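Local coordinates for putative uncharacterized protein (Burkholderia ambifaria, PDB 3W20), which probably acts as an iron(II)/2-oxoglutarate-dependent dioxygenase of N-substituted L-amino acids and holds zinc at its metal site in this crystal, at residues 39-44 / 234-239. Numbering follows the deposited sequence.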
ATOM      1  N   VAL A  39      23.658  -2.105 -24.586  1.00 15.89           N
ATOM      2  CA  VAL A  39      22.874  -1.022 -25.188  1.00 15.83           C
ATOM      3  C   VAL A  39      22.306  -1.464 -26.531  1.00 15.36           C
ATOM      4  O   VAL A  39      23.061  -1.922 -27.400  1.00 19.74           O
ATOM      5  CB  VAL A  39      23.709   0.250 -25.373  1.00 14.78           C
ATOM      6  CG1 VAL A  39      22.803   1.310 -26.029  1.00 17.50           C
ATOM      7  CG2 VAL A  39      24.195   0.775 -24.012  1.00 13.93           C
HETATM    8  N   MSE A  40      20.984  -1.366 -26.725  1.00 16.46           N
HETATM    9  CA  MSE A  40      20.322  -1.958 -27.898  1.00 16.03           C
HETATM   10  C   MSE A  40      19.498  -0.905 -28.657  1.00 18.95           C
HETATM   11  O   MSE A  40      18.871  -0.056 -28.073  1.00 18.62           O
HETATM   12  CB  MSE A  40      19.296  -3.041 -27.401  1.00 17.76           C
HETATM   13  CG  MSE A  40      19.970  -4.013 -26.427  1.00 18.54           C
HETATM   14 SE   MSE A  40      18.650  -5.422 -25.949  1.00 21.74          SE
HETATM   15  CE  MSE A  40      18.428  -6.196 -27.721  1.00 17.75           C
ATOM     16  N   ASP A  41      19.521  -0.969 -29.993  1.00 18.80           N
ATOM     17  CA  ASP A  41      18.792  -0.035 -30.838  1.00 21.60           C
ATOM     18  C   ASP A  41      17.404  -0.600 -31.061  1.00 20.91           C
ATOM     19  O   ASP A  41      17.188  -1.475 -31.869  1.00 23.64           O
ATOM     20  CB  ASP A  41      19.509   0.115 -32.184  1.00 23.59           C
ATOM     21  CG  ASP A  41      20.827   0.809 -32.072  1.00 27.83           C
ATOM     22  OD1 ASP A  41      21.290   1.137 -30.963  1.00 24.82           O
ATOM     23  OD2 ASP A  41      21.441   1.053 -33.121  1.00 25.32           O
ATOM     24  N   ILE A  42      16.446  -0.094 -30.301  1.00 19.63           N
ATOM     25  CA  ILE A  42      15.110  -0.661 -30.266  1.00 19.60           C
ATOM     26  C   ILE A  42      14.163   0.125 -31.152  1.00 21.69           C
ATOM     27  O   ILE A  42      13.441  -0.470 -31.968  1.00 23.33           O
ATOM     28  CB  ILE A  42      14.540  -0.645 -28.825  1.00 20.66           C
ATOM     29  CG1 ILE A  42      15.437  -1.493 -27.881  1.00 19.89           C
ATOM     30  CG2 ILE A  42      13.098  -1.137 -28.834  1.00 22.73           C
ATOM     31  CD1 ILE A  42      15.689  -2.895 -28.436  1.00 20.17           C
ATOM     32  N   VAL A  43      14.122   1.431 -30.964  1.00 18.89           N
ATOM     33  CA  VAL A  43      13.034   2.203 -31.590  1.00 22.30           C
ATOM     34  C   VAL A  43      13.599   3.069 -32.728  1.00 23.00           C
ATOM     35  O   VAL A  43      14.547   3.862 -32.497  1.00 22.17           O
ATOM     36  CB  VAL A  43      12.373   3.163 -30.605  1.00 21.00           C
ATOM     37  CG1 VAL A  43      11.231   3.938 -31.311  1.00 23.91           C
ATOM     38  CG2 VAL A  43      11.845   2.425 -29.381  1.00 22.64           C
ATOM     39  N   PRO A  44      13.095   2.895 -33.962  1.00 26.03           N
ATOM     40  CA  PRO A  44      13.709   3.693 -35.051  1.00 28.51           C
ATOM     41  C   PRO A  44      13.290   5.145 -35.067  1.00 29.29           C
ATOM     42  O   PRO A  44      12.309   5.510 -34.447  1.00 26.89           O
ATOM     43  CB  PRO A  44      13.180   3.040 -36.323  1.00 30.81           C
ATOM     44  CG  PRO A  44      11.898   2.429 -35.938  1.00 30.04           C
ATOM     45  CD  PRO A  44      12.068   1.969 -34.477  1.00 28.04           C
ATOM     46  N   PRO A 234      18.586   8.686 -28.158  1.00 22.56           N
ATOM     47  CA  PRO A 234      17.176   8.353 -28.500  1.00 24.03           C
ATOM     48  C   PRO A 234      16.961   7.054 -29.292  1.00 22.20           C
ATOM     49  O   PRO A 234      17.603   6.806 -30.330  1.00 22.08           O
ATOM     50  CB  PRO A 234      16.679   9.614 -29.276  1.00 24.70           C
ATOM     51  CG  PRO A 234      17.529  10.696 -28.683  1.00 22.81           C
ATOM     52  CD  PRO A 234      18.905  10.105 -28.431  1.00 24.26           C
ATOM     53  N   GLY A 235      16.092   6.172 -28.741  1.00 21.37           N
ATOM     54  CA  GLY A 235      15.694   4.934 -29.404  1.00 20.40           C
ATOM     55  C   GLY A 235      16.497   3.765 -28.823  1.00 20.40           C
ATOM     56  O   GLY A 235      16.171   2.604 -29.061  1.00 22.39           O
ATOM     57  N   GLN A 236      17.538   4.077 -28.058  1.00 19.40           N
ATOM     58  CA  GLN A 236      18.382   2.999 -27.431  1.00 17.38           C
ATOM     59  C   GLN A 236      17.848   2.567 -26.051  1.00 15.46           C
ATOM     60  O   GLN A 236      17.461   3.395 -25.251  1.00 17.66           O
ATOM     61  CB  GLN A 236      19.889   3.343 -27.391  1.00 19.67           C
ATOM     62  CG  GLN A 236      20.520   3.560 -28.776  1.00 20.29           C
ATOM     63  CD  GLN A 236      22.033   3.811 -28.671  1.00 17.63           C
ATOM     64  OE1 GLN A 236      22.499   4.572 -27.832  1.00 21.07           O
ATOM     65  NE2 GLN A 236      22.791   3.108 -29.494  1.00 24.25           N
ATOM     66  N   LEU A 237      17.885   1.251 -25.811  1.00 15.16           N
ATOM     67  CA  LEU A 237      17.510   0.678 -24.509  1.00 15.66           C
ATOM     68  C   LEU A 237      18.838   0.303 -23.855  1.00 14.65           C
ATOM     69  O   LEU A 237      19.629  -0.417 -24.451  1.00 15.91           O
ATOM     70  CB  LEU A 237      16.748  -0.608 -24.755  1.00 15.27           C
ATOM     71  CG  LEU A 237      16.384  -1.421 -23.488  1.00 16.36           C
ATOM     72  CD1 LEU A 237      15.464  -0.649 -22.508  1.00 21.16           C
ATOM     73  CD2 LEU A 237      15.702  -2.711 -23.987  1.00 18.53           C
ATOM     74  N   THR A 238      19.034   0.773 -22.627  1.00 14.67           N
ATOM     75  CA  THR A 238      20.225   0.434 -21.891  1.00 14.09           C
ATOM     76  C   THR A 238      19.826  -0.559 -20.764  1.00 14.17           C
ATOM     77  O   THR A 238      18.934  -0.216 -19.984  1.00 15.14           O
ATOM     78  CB  THR A 238      20.781   1.696 -21.277  1.00 14.78           C
ATOM     79  OG1 THR A 238      21.170   2.550 -22.368  1.00 15.94           O
ATOM     80  CG2 THR A 238      22.092   1.410 -20.521  1.00 13.92           C
ATOM     81  N   LEU A 239      20.492  -1.709 -20.713  1.00 15.34           N
ATOM     82  CA  LEU A 239      20.210  -2.756 -19.732  1.00 13.98           C
ATOM     83  C   LEU A 239      21.522  -2.942 -18.954  1.00 13.83           C
ATOM     84  O   LEU A 239      22.619  -2.981 -19.584  1.00 15.79           O
ATOM     85  CB  LEU A 239      19.842  -4.010 -20.437  1.00 16.25           C
ATOM     86  CG  LEU A 239      18.596  -3.925 -21.348  1.00 17.72           C
ATOM     87  CD1 LEU A 239      18.581  -5.181 -22.183  1.00 18.01           C
ATOM     88  CD2 LEU A 239      17.442  -3.924 -20.356  1.00 18.45           C
TER
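Asp41 and Gln236 stand side by side on one face of an antiparallel strand pair, where Gln236 NE2 donates to the syn side of Asp41 OD1 (2.9 Å) with the carboxylate and amide planes turned 43° apart. The other end of that amide, OE1, accepts from the backbone N of Gln233, so both ends fix its rotation. Val39 shares this face: with CG1 anti to its backbone N (chi1 179°), that methyl lies against Gln236 CD (3.7 Å), while CG2 sits beside Thr238 OG1 (3.9 Å). On the other face, Met40, a selenomethionine, bends at chi3 (64°) and sets SE against Leu239 CD1 (3.8 Å), under helix 23-31. Ile42 CG1 slants across Leu237 CB (3.5 Å). The backbones of Met40 and Leu237 bond in both directions, N to O. Strand 236-241 pairs on its other edge with strand 178-185 of the double-stranded beta-helix. The side chain of Thr238 is about 10 Å from the zinc and about 7 Å from that of Arg255, which binds 2-oxoglutarate. An apolar, helix-covered face thus backs a mixed one, and Gly235 O, accepting from Ile42 N and Val43 N (both 3.0 Å), ends the pairing beyond Asp41.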